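Local atomic coordinates of dermonecrotic toxin (Pasteurella multocida, PDB entry 2EBF), a protein that acts as a potent mitogen and osteolytic toxin, induces bone resorption and is associated with the severe progressive form of atrophic rhinitis in pigs. Residues N368-V373 against K525-V530; L397-I402 against E494-V499; L571-L576 against R713-F718; T651-E656 against P734-K739. All blocks are in the same frame, centred on the assembly; numbering follows the deposited sequence.

Contact 1. Residues N368-V373 against K525-V530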
# COMPACT_ATOMS: atom_id res chain seq x y z
N ASN A 368 -16.26 23.41 -20.41
CA ASN A 368 -17.71 23.17 -20.30
C ASN A 368 -18.14 21.71 -20.41
O ASN A 368 -19.13 21.32 -19.78
CB ASN A 368 -18.48 24.05 -21.29
CG ASN A 368 -18.22 25.53 -21.09
OD1 ASN A 368 -18.17 26.30 -22.05
ND2 ASN A 368 -18.05 25.95 -19.84
N THR A 369 -17.42 20.92 -21.20
CA THR A 369 -17.74 19.50 -21.38
C THR A 369 -16.86 18.58 -20.53
O THR A 369 -17.37 17.79 -19.73
CB THR A 369 -17.66 19.10 -22.88
OG1 THR A 369 -18.63 19.84 -23.62
CG2 THR A 369 -17.94 17.61 -23.07
N TYR A 370 -15.54 18.69 -20.69
CA TYR A 370 -14.62 17.81 -19.97
C TYR A 370 -14.44 18.21 -18.51
O TYR A 370 -14.08 17.38 -17.67
CB TYR A 370 -13.25 17.75 -20.64
CG TYR A 370 -13.26 17.44 -22.12
CD1 TYR A 370 -14.25 16.63 -22.69
CD2 TYR A 370 -12.26 17.94 -22.95
CE1 TYR A 370 -14.25 16.34 -24.06
CE2 TYR A 370 -12.24 17.65 -24.32
CZ TYR A 370 -13.24 16.85 -24.86
OH TYR A 370 -13.22 16.57 -26.21
N ARG A 371 -14.69 19.49 -18.22
CA ARG A 371 -14.54 20.08 -16.87
C ARG A 371 -13.08 20.16 -16.43
O ARG A 371 -12.79 20.50 -15.29
CB ARG A 371 -15.37 19.30 -15.83
CG ARG A 371 -16.81 18.99 -16.27
CD ARG A 371 -17.74 20.12 -15.93
NE ARG A 371 -17.61 20.46 -14.51
CZ ARG A 371 -18.35 21.35 -13.87
NH1 ARG A 371 -19.32 22.00 -14.51
NH2 ARG A 371 -18.12 21.58 -12.59
N GLY A 372 -12.16 19.85 -17.34
CA GLY A 372 -10.74 19.96 -17.04
C GLY A 372 -9.86 19.59 -18.21
O GLY A 372 -10.30 18.98 -19.18
N VAL A 373 -8.59 19.99 -18.10
CA VAL A 373 -7.58 19.62 -19.07
C VAL A 373 -6.22 19.65 -18.38
O VAL A 373 -6.01 20.40 -17.44
CB VAL A 373 -7.61 20.54 -20.34
CG1 VAL A 373 -7.31 21.99 -19.99
CG2 VAL A 373 -6.64 20.03 -21.42
N LYS A 525 -10.52 11.71 -16.03
CA LYS A 525 -11.44 11.71 -17.17
C LYS A 525 -11.28 12.97 -18.04
O LYS A 525 -12.26 13.56 -18.50
CB LYS A 525 -12.91 11.58 -16.72
CG LYS A 525 -13.22 10.42 -15.75
CD LYS A 525 -13.39 10.88 -14.29
CE LYS A 525 -14.63 11.73 -14.09
NZ LYS A 525 -14.74 12.25 -12.69
N ILE A 526 -10.03 13.39 -18.25
CA ILE A 526 -9.73 14.59 -19.04
C ILE A 526 -8.66 14.27 -20.08
O ILE A 526 -8.06 13.21 -20.01
CB ILE A 526 -9.28 15.77 -18.14
CG1 ILE A 526 -8.00 15.40 -17.35
CG2 ILE A 526 -10.44 16.20 -17.22
CD1 ILE A 526 -7.44 16.52 -16.48
N PRO A 527 -8.45 15.16 -21.07
CA PRO A 527 -7.33 14.94 -21.99
C PRO A 527 -6.00 15.54 -21.50
O PRO A 527 -6.00 16.58 -20.84
CB PRO A 527 -7.78 15.66 -23.27
CG PRO A 527 -8.65 16.82 -22.75
CD PRO A 527 -9.24 16.36 -21.43
N ALA A 528 -4.89 14.88 -21.83
CA ALA A 528 -3.56 15.49 -21.67
C ALA A 528 -3.13 16.21 -22.94
O ALA A 528 -3.37 15.73 -24.06
CB ALA A 528 -2.52 14.47 -21.28
N THR A 529 -2.46 17.35 -22.76
CA THR A 529 -2.05 18.17 -23.90
C THR A 529 -0.62 18.68 -23.77
O THR A 529 -0.02 18.61 -22.71
CB THR A 529 -2.99 19.39 -24.12
OG1 THR A 529 -2.89 20.29 -23.01
CG2 THR A 529 -4.44 18.95 -24.31
N VAL A 530 -0.10 19.21 -24.88
CA VAL A 530 1.22 19.81 -24.93
C VAL A 530 1.18 21.01 -25.88
O VAL A 530 0.34 21.06 -26.78
CB VAL A 530 2.32 18.82 -25.47
CG1 VAL A 530 2.70 17.78 -24.44
CG2 VAL A 530 1.87 18.15 -26.78
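Ile526 leans over the peptide between Gly372 and Val373, and its side chain meets main chain at nearly every step. Its CB lies 3.5 Å from Gly372 O. The CG2 methyl comes closer, 3.4 Å from the same Gly372 O, and also faces Tyr370 O. The other branch, CG1, is set between the backbone N and the carbonyl carbon (chi1 60°). From there it runs extended to CD1, which ends 3.9 Å from Val373 C, so both lie over the same face of the peptide, CG2 by the carbonyl and CD1 toward Val373. Gly372 O is thus shut in by carbon: Pro527 CD closes on it as well, and this buried oxygen has no hydrogen-bonding partner in the model. The two segments lead into strands 372-376 and 528-531, parallel neighbours in the mixed sheet of the C2 domain. The chain enters one of them directly from helix 359-370 and the other from helix 520-524, whose end is a Schellman motif at Lys525. No hydrogen bond joins the two segments here; the pairing takes hold one residue later, where Ala374 bonds to the backbones of Pro527 and Thr529 and its O also receives Thr529 OG1. Pro527 packs against both Tyr370, at the helix end, and Val373. Its CD lies 3.7 Å from Tyr370 CD2, the proline crossing the tyrosine at about a right angle, while the phenol OH reaches beyond to Tyr350. Val373 sends CG2 anti to its own N, beside the carbonyl carbon, which places this methyl 3.6 Å from Pro527 O and 3.8 Å from Thr529 CG2.

Contact 2. Residues L397-I402 against E494-V499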
# COMPACT_ATOMS: atom_id res chain seq x y z
N LEU A 397 -13.35 28.43 -15.30
CA LEU A 397 -12.16 27.93 -14.58
C LEU A 397 -12.21 28.32 -13.10
O LEU A 397 -12.38 29.49 -12.78
CB LEU A 397 -10.87 28.48 -15.20
CG LEU A 397 -9.54 28.08 -14.54
CD1 LEU A 397 -9.16 26.64 -14.89
CD2 LEU A 397 -8.43 29.06 -14.92
N THR A 398 -12.07 27.33 -12.22
CA THR A 398 -12.10 27.61 -10.77
C THR A 398 -10.75 27.40 -10.11
O THR A 398 -10.47 28.01 -9.07
CB THR A 398 -13.15 26.74 -10.02
OG1 THR A 398 -12.89 25.36 -10.25
CG2 THR A 398 -14.57 27.07 -10.48
N GLU A 399 -9.91 26.55 -10.70
CA GLU A 399 -8.70 26.10 -10.02
C GLU A 399 -7.56 25.69 -10.96
O GLU A 399 -7.79 25.09 -12.02
CB GLU A 399 -9.05 24.93 -9.09
CG GLU A 399 -7.99 24.59 -8.07
CD GLU A 399 -8.54 23.80 -6.88
OE1 GLU A 399 -9.75 23.48 -6.88
OE2 GLU A 399 -7.75 23.51 -5.94
N ILE A 400 -6.34 26.02 -10.55
CA ILE A 400 -5.10 25.59 -11.22
C ILE A 400 -4.33 24.66 -10.29
O ILE A 400 -4.15 24.96 -9.11
CB ILE A 400 -4.20 26.80 -11.58
CG1 ILE A 400 -4.92 27.74 -12.55
CG2 ILE A 400 -2.84 26.33 -12.14
CD1 ILE A 400 -4.45 29.19 -12.48
N ALA A 401 -3.87 23.53 -10.81
CA ALA A 401 -3.14 22.57 -10.00
C ALA A 401 -1.84 22.18 -10.68
O ALA A 401 -1.80 22.03 -11.90
CB ALA A 401 -3.99 21.33 -9.74
N ILE A 402 -0.79 22.04 -9.88
CA ILE A 402 0.51 21.66 -10.40
C ILE A 402 1.15 20.58 -9.54
O ILE A 402 1.09 20.62 -8.30
CB ILE A 402 1.46 22.89 -10.63
CG1 ILE A 402 2.32 23.23 -9.40
CG2 ILE A 402 0.70 24.11 -11.18
CD1 ILE A 402 1.55 23.60 -8.15
N GLU A 494 -17.67 18.06 -7.81
CA GLU A 494 -18.73 18.84 -8.42
C GLU A 494 -18.46 20.35 -8.32
O GLU A 494 -17.94 20.83 -7.31
CB GLU A 494 -20.09 18.47 -7.80
CG GLU A 494 -20.26 18.88 -6.32
CD GLU A 494 -21.10 20.13 -6.14
OE1 GLU A 494 -20.63 21.08 -5.45
OE2 GLU A 494 -22.23 20.18 -6.68
N GLY A 495 -18.80 21.07 -9.39
CA GLY A 495 -18.63 22.52 -9.42
C GLY A 495 -17.21 23.02 -9.62
O GLY A 495 -16.93 24.20 -9.41
N GLN A 496 -16.31 22.12 -10.01
CA GLN A 496 -14.92 22.50 -10.26
C GLN A 496 -14.59 22.36 -11.74
O GLN A 496 -14.94 21.35 -12.37
CB GLN A 496 -13.95 21.65 -9.43
CG GLN A 496 -14.11 21.82 -7.93
CD GLN A 496 -12.93 21.29 -7.12
OE1 GLN A 496 -11.96 20.77 -7.68
NE2 GLN A 496 -13.02 21.42 -5.80
N LYS A 497 -13.94 23.38 -12.27
CA LYS A 497 -13.39 23.36 -13.62
C LYS A 497 -11.92 23.74 -13.47
O LYS A 497 -11.60 24.85 -13.05
CB LYS A 497 -14.12 24.35 -14.53
CG LYS A 497 -15.55 23.95 -14.85
CD LYS A 497 -16.27 25.05 -15.61
CE LYS A 497 -17.60 24.56 -16.18
NZ LYS A 497 -18.29 25.67 -16.89
N PHE A 498 -11.03 22.81 -13.78
CA PHE A 498 -9.64 22.97 -13.41
C PHE A 498 -8.70 22.77 -14.58
O PHE A 498 -9.07 22.20 -15.62
CB PHE A 498 -9.28 21.98 -12.28
CG PHE A 498 -9.46 20.54 -12.66
CD1 PHE A 498 -8.42 19.82 -13.23
CD2 PHE A 498 -10.69 19.90 -12.48
CE1 PHE A 498 -8.58 18.48 -13.60
CE2 PHE A 498 -10.87 18.56 -12.85
CZ PHE A 498 -9.81 17.86 -13.41
N VAL A 499 -7.47 23.24 -14.40
CA VAL A 499 -6.36 22.94 -15.29
C VAL A 499 -5.22 22.38 -14.43
O VAL A 499 -4.95 22.89 -13.34
CB VAL A 499 -5.88 24.22 -16.03
CG1 VAL A 499 -4.58 23.96 -16.77
CG2 VAL A 499 -6.97 24.76 -16.97
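Lys497 O is gripped by two successive amides. Thr398 N makes the short bond, 2.7 Å to Lys497 O and almost straight (176° at the hydrogen), arriving in the carbonyl plane. Glu399 N adds a weak one at 3.4 Å to Lys497 O, and a CA-H of Leu397 also points at this oxygen. Thr398 answers with its side chain: chi1 of 57° sets OG1 between the backbone N and the carbonyl carbon, where it accepts the N-H of Lys497 over 3.0 Å. Thr398 therefore bonds to both the N-H and the C=O of Lys497, ahead of the regular pairing. Beyond it strands 399-402 and 498-502 run parallel. Val499 alone supplies both backbone groups, its N bonding to Glu399 O at 3.0 Å and its O receiving Ala401 N at 2.8 Å, the pattern expected where one residue of a parallel strand reaches to either side of its opposite number, here Ile400. Phe498 CA rests 3.1 Å from Glu399 O as a supporting CH-O contact. On the face carrying Ile400 and Val499, Leu397 turns CD1 to within 3.6 Å of Val499 CG2, the two side chains crossing at about a right angle under the cover of Phe385 and Met367; Lys497 also touches Met367 and sends NZ to Asn395 O. The other face carries Glu399 and Phe498. The buried glutamate reaches across to a salt bridge with Arg458 on strand 456-461. With an arginine as its partner, the Glu399 carboxylate is probably kept ionised inside the C2 sheet.

Contact 3. Residues L571-L576 against R713-F718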
# COMPACT_ATOMS: atom_id res chain seq x y z
N LEU A 571 -10.28 -18.98 8.37
CA LEU A 571 -9.33 -19.88 9.03
C LEU A 571 -9.70 -19.96 10.50
O LEU A 571 -9.00 -19.45 11.37
CB LEU A 571 -7.88 -19.40 8.83
CG LEU A 571 -7.35 -19.47 7.40
CD1 LEU A 571 -5.91 -18.92 7.27
CD2 LEU A 571 -7.43 -20.88 6.90
N LYS A 572 -10.83 -20.62 10.75
CA LYS A 572 -11.36 -20.81 12.08
C LYS A 572 -12.36 -21.95 12.05
O LYS A 572 -12.65 -22.50 10.98
CB LYS A 572 -12.05 -19.53 12.54
CG LYS A 572 -13.23 -19.10 11.67
CD LYS A 572 -14.02 -18.00 12.35
CE LYS A 572 -15.33 -17.75 11.65
NZ LYS A 572 -16.06 -16.61 12.24
N GLN A 573 -12.85 -22.33 13.22
CA GLN A 573 -13.99 -23.24 13.28
C GLN A 573 -15.28 -22.44 13.25
O GLN A 573 -15.47 -21.50 14.02
CB GLN A 573 -13.94 -24.12 14.52
CG GLN A 573 -15.06 -25.18 14.54
CD GLN A 573 -14.94 -26.14 15.70
OE1 GLN A 573 -15.18 -27.34 15.55
NE2 GLN A 573 -14.57 -25.62 16.86
N PHE A 574 -16.18 -22.82 12.35
CA PHE A 574 -17.47 -22.17 12.26
C PHE A 574 -18.45 -22.82 13.22
O PHE A 574 -18.33 -24.01 13.52
CB PHE A 574 -17.97 -22.17 10.82
CG PHE A 574 -17.26 -21.18 9.94
CD1 PHE A 574 -17.94 -20.09 9.42
CD2 PHE A 574 -15.91 -21.31 9.66
CE1 PHE A 574 -17.28 -19.16 8.61
CE2 PHE A 574 -15.24 -20.38 8.86
CZ PHE A 574 -15.93 -19.30 8.34
N LYS A 575 -19.39 -22.02 13.74
CA LYS A 575 -20.39 -22.48 14.71
C LYS A 575 -21.68 -21.70 14.51
O LYS A 575 -21.68 -20.58 14.01
CB LYS A 575 -19.92 -22.24 16.15
CG LYS A 575 -18.54 -22.78 16.49
CD LYS A 575 -17.97 -22.07 17.70
CE LYS A 575 -16.48 -22.33 17.84
NZ LYS A 575 -15.93 -21.55 18.99
N LEU A 576 -22.78 -22.32 14.91
CA LEU A 576 -24.08 -21.66 14.96
C LEU A 576 -24.04 -20.54 16.01
O LEU A 576 -23.53 -20.74 17.12
CB LEU A 576 -25.15 -22.69 15.32
CG LEU A 576 -26.12 -23.31 14.30
CD1 LEU A 576 -25.87 -22.95 12.86
CD2 LEU A 576 -26.23 -24.82 14.49
N ARG A 713 -20.01 -27.37 12.33
CA ARG A 713 -18.87 -26.88 13.10
C ARG A 713 -17.58 -27.07 12.30
O ARG A 713 -16.58 -27.58 12.80
CB ARG A 713 -18.80 -27.56 14.48
CG ARG A 713 -20.06 -27.28 15.35
CD ARG A 713 -20.00 -28.02 16.68
NE ARG A 713 -18.93 -27.50 17.53
CZ ARG A 713 -19.06 -26.45 18.35
NH1 ARG A 713 -20.22 -25.81 18.44
NH2 ARG A 713 -18.02 -26.05 19.07
N ALA A 714 -17.65 -26.65 11.03
CA ALA A 714 -16.57 -26.83 10.06
C ALA A 714 -15.31 -26.08 10.44
O ALA A 714 -15.37 -24.90 10.80
CB ALA A 714 -17.05 -26.38 8.68
N ILE A 715 -14.17 -26.77 10.32
CA ILE A 715 -12.86 -26.16 10.54
C ILE A 715 -12.23 -25.80 9.20
O ILE A 715 -12.11 -26.66 8.30
CB ILE A 715 -11.90 -27.10 11.33
CG1 ILE A 715 -12.47 -27.46 12.72
CG2 ILE A 715 -10.52 -26.44 11.48
CD1 ILE A 715 -11.86 -28.75 13.29
N ASN A 716 -11.85 -24.54 9.07
CA ASN A 716 -11.20 -24.00 7.87
C ASN A 716 -11.91 -24.37 6.57
O ASN A 716 -11.29 -24.89 5.64
CB ASN A 716 -9.71 -24.37 7.85
CG ASN A 716 -8.96 -23.89 9.09
OD1 ASN A 716 -9.44 -23.02 9.83
ND2 ASN A 716 -7.77 -24.46 9.32
N PRO A 717 -13.23 -24.08 6.48
CA PRO A 717 -14.02 -24.49 5.32
C PRO A 717 -13.62 -23.79 4.03
O PRO A 717 -13.18 -22.64 4.05
CB PRO A 717 -15.47 -24.16 5.73
CG PRO A 717 -15.35 -23.15 6.81
CD PRO A 717 -14.03 -23.35 7.48
N PHE A 718 -13.73 -24.53 2.93
CA PHE A 718 -13.37 -24.05 1.61
C PHE A 718 -14.52 -24.31 0.62
O PHE A 718 -15.08 -25.41 0.58
CB PHE A 718 -12.13 -24.80 1.13
CG PHE A 718 -11.64 -24.37 -0.19
CD1 PHE A 718 -11.02 -23.12 -0.35
CD2 PHE A 718 -11.71 -25.24 -1.27
CE1 PHE A 718 -10.52 -22.74 -1.59
CE2 PHE A 718 -11.23 -24.86 -2.51
CZ PHE A 718 -10.63 -23.62 -2.67
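Phe574 N gives its hydrogen to Ala714 O at 2.7 Å, nearly straight at 171° and tilted slightly from the carbonyl plane. Its counterpart, Asn716 N to Lys572 O at 2.9 Å, is also close to straight, but the donor stands well above the plane of the carbonyl. Between these two bonds Gln573 and Ile715 face each other as a single non-hydrogen-bonded pair, their CA atoms only 4.2 Å apart, with the chains running in opposite directions. CH-O contacts extend the seam: Gln573 CA lies 3.3 Å from Ala714 O, and Arg713 CA lies 3.0 Å from Phe574 O, a buried oxygen without a hydrogen-bond partner in the model. On one flank Phe574 swings beside its own backbone N, with CG anti to the carbonyl carbon (chi1 -75°). This brings CD2 within 3.4 Å of Pro717 CG, the ring and the proline meeting at a slant. The extended Lys572 side chain runs alongside, its CE 3.7 Å above the plane of the Phe574 ring, over the centre. On the other flank Gln573 lays its CG against Ile715 CG1, and Lys575 CG sits over one face of the Arg713 guanidinium. Asn716, in a positive-phi conformation, bonds through ND2 to Thr738 O and Tyr41 O. The arrangement is an isolated antiparallel beta bridge in the C3 domain: Arg713 closes helix 701-711 with a Schellman motif, and after turning a corner at Asn716 the chain enters strand 717-720 of the antiparallel sheet.

Contact 4. Residues T651-E656 against P734-K739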
# COMPACT_ATOMS: atom_id res chain seq x y z
N THR A 651 -16.09 -27.95 1.56
CA THR A 651 -15.31 -29.01 2.21
C THR A 651 -14.58 -28.43 3.42
O THR A 651 -14.26 -27.25 3.43
CB THR A 651 -14.33 -29.68 1.22
OG1 THR A 651 -13.66 -30.77 1.86
CG2 THR A 651 -13.31 -28.68 0.66
N TRP A 652 -14.32 -29.26 4.42
CA TRP A 652 -13.77 -28.76 5.68
C TRP A 652 -13.06 -29.88 6.42
O TRP A 652 -13.06 -31.03 5.97
CB TRP A 652 -14.88 -28.14 6.56
CG TRP A 652 -15.94 -29.11 7.03
CD1 TRP A 652 -15.90 -29.88 8.17
CD2 TRP A 652 -17.17 -29.42 6.38
NE1 TRP A 652 -17.04 -30.65 8.26
CE2 TRP A 652 -17.84 -30.39 7.17
CE3 TRP A 652 -17.78 -28.99 5.18
CZ2 TRP A 652 -19.07 -30.93 6.81
CZ3 TRP A 652 -19.02 -29.52 4.83
CH2 TRP A 652 -19.65 -30.49 5.65
N TRP A 653 -12.44 -29.53 7.54
CA TRP A 653 -11.73 -30.51 8.35
C TRP A 653 -12.55 -30.84 9.58
O TRP A 653 -13.27 -29.99 10.12
CB TRP A 653 -10.35 -30.00 8.79
CG TRP A 653 -9.49 -29.54 7.66
CD1 TRP A 653 -9.16 -28.25 7.37
CD2 TRP A 653 -8.87 -30.35 6.64
NE1 TRP A 653 -8.38 -28.19 6.25
CE2 TRP A 653 -8.18 -29.46 5.78
CE3 TRP A 653 -8.82 -31.73 6.38
CZ2 TRP A 653 -7.43 -29.91 4.67
CZ3 TRP A 653 -8.08 -32.18 5.26
CH2 TRP A 653 -7.41 -31.26 4.42
N ARG A 654 -12.43 -32.09 10.02
CA ARG A 654 -13.13 -32.54 11.21
C ARG A 654 -12.18 -33.33 12.11
O ARG A 654 -11.46 -34.21 11.64
CB ARG A 654 -14.33 -33.41 10.83
CG ARG A 654 -15.25 -33.76 12.01
CD ARG A 654 -15.55 -35.25 12.01
NE ARG A 654 -16.78 -35.56 11.33
CZ ARG A 654 -17.12 -36.77 10.87
NH1 ARG A 654 -16.30 -37.81 10.98
NH2 ARG A 654 -18.28 -36.93 10.27
N ARG A 655 -12.17 -32.99 13.40
CA ARG A 655 -11.34 -33.72 14.37
C ARG A 655 -11.75 -35.19 14.40
O ARG A 655 -12.95 -35.50 14.46
CB ARG A 655 -11.45 -33.08 15.76
CG ARG A 655 -10.81 -33.87 16.92
CD ARG A 655 -9.31 -34.10 16.70
NE ARG A 655 -8.54 -34.20 17.94
CZ ARG A 655 -8.44 -35.28 18.71
NH1 ARG A 655 -9.10 -36.40 18.43
NH2 ARG A 655 -7.68 -35.24 19.81
N GLU A 656 -10.76 -36.07 14.30
CA GLU A 656 -10.98 -37.52 14.43
C GLU A 656 -10.17 -38.05 15.61
O GLU A 656 -9.24 -37.40 16.07
CB GLU A 656 -10.57 -38.27 13.15
CG GLU A 656 -11.39 -37.93 11.90
CD GLU A 656 -12.88 -38.28 11.99
OE1 GLU A 656 -13.66 -37.68 11.21
OE2 GLU A 656 -13.29 -39.13 12.83
N PRO A 734 -10.11 -29.12 1.58
CA PRO A 734 -9.59 -27.75 1.60
C PRO A 734 -8.12 -27.71 1.19
O PRO A 734 -7.46 -28.76 1.18
CB PRO A 734 -9.73 -27.34 3.08
CG PRO A 734 -10.82 -28.25 3.64
CD PRO A 734 -10.56 -29.56 2.92
N PRO A 735 -7.61 -26.51 0.82
CA PRO A 735 -6.18 -26.37 0.59
C PRO A 735 -5.39 -26.98 1.75
O PRO A 735 -5.75 -26.80 2.92
CB PRO A 735 -5.98 -24.86 0.51
CG PRO A 735 -7.27 -24.38 -0.10
CD PRO A 735 -8.31 -25.23 0.61
N LEU A 736 -4.35 -27.73 1.41
CA LEU A 736 -3.66 -28.54 2.41
C LEU A 736 -2.93 -27.75 3.50
O LEU A 736 -2.78 -28.25 4.62
CB LEU A 736 -2.73 -29.55 1.73
CG LEU A 736 -3.42 -30.63 0.88
CD1 LEU A 736 -2.40 -31.57 0.29
CD2 LEU A 736 -4.53 -31.40 1.68
N PHE A 737 -2.50 -26.53 3.19
CA PHE A 737 -1.89 -25.67 4.21
C PHE A 737 -2.85 -25.33 5.35
O PHE A 737 -2.42 -24.90 6.43
CB PHE A 737 -1.27 -24.39 3.60
CG PHE A 737 -2.25 -23.25 3.43
CD1 PHE A 737 -2.38 -22.26 4.42
CD2 PHE A 737 -3.03 -23.16 2.29
CE1 PHE A 737 -3.28 -21.21 4.25
CE2 PHE A 737 -3.93 -22.12 2.10
CZ PHE A 737 -4.06 -21.13 3.08
N THR A 738 -4.16 -25.55 5.13
CA THR A 738 -5.17 -25.29 6.16
C THR A 738 -5.51 -26.51 7.03
O THR A 738 -6.25 -26.37 8.01
CB THR A 738 -6.50 -24.73 5.58
OG1 THR A 738 -7.17 -25.74 4.82
CG2 THR A 738 -6.24 -23.49 4.68
N LYS A 739 -5.02 -27.70 6.68
CA LYS A 739 -5.20 -28.84 7.59
C LYS A 739 -4.54 -28.49 8.94
O LYS A 739 -3.37 -28.12 8.98
CB LYS A 739 -4.66 -30.15 6.99
CG LYS A 739 -4.89 -31.36 7.91
CD LYS A 739 -4.86 -32.68 7.17
CE LYS A 739 -4.93 -33.84 8.15
NZ LYS A 739 -4.80 -35.17 7.47
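Trp653 is sandwiched between Pro734 and Lys739. Over one face of the indole Pro734 places CD 3.8 Å from the centroid of the six-membered ring, a CH-pi contact close to the ring normal. Over the opposite face Lys739 CA stands 3.7 Å from the centroid of the five-membered ring, and the extended lysine chain continues across the six-membered ring before its NZ leaves for a weak bond to Phe661 O. At the edge, NE1 donates to Thr738 OG1 at 3.1 Å, straight (174°) and within the ring plane. Leu736 touches the far rim, CD2 lying 4.0 Å from Trp653 CH2. Behind this shell the 3-10 turn 736-738 fixes the acceptor: Thr738 OG1, held between its backbone N and carbonyl carbon (chi1 70°), gives its own hydrogen to Pro735 O at 2.6 Å, and Thr738 N bonds to the same Pro735 O. Pro734 is backed from the strand by Thr651, whose CG2 approaches Pro734 N to 3.4 Å while its OG1 bonds to Phe732 O and Gln664 O. The loop following helix 726-730 is thus wrapped round one tryptophan of strand 643-656 in the C3 sheet. Indole N-H, threonine hydroxyl and proline carbonyl form a chain of hydrogen bonds with one direction, each bond probably strengthening the next, so the ring is fixed in rotation as well as covered on both faces.

The four contacts form two pairs in separate parts of the C-terminal region of the toxin. Contacts 1 and 2, with centres 11 Å apart, belong to the C2 domain and its mixed sheet, in which strand 372-376 lies beside 498-502; along the chain contact 2 is nested within the loop closed by contact 1. Contacts 3 and 4, with centres 9 Å apart, share the antiparallel C3 sheet through neighbouring strands 717-720 and 643-656, and their segments alternate along the chain. The pairs follow in series, with centres 52 to 56 Å apart and no touch between them, consistent with C2 and C3 being separately built domains. C3 also holds the phosphonate site, about 14 Å from the Trp652 side chain.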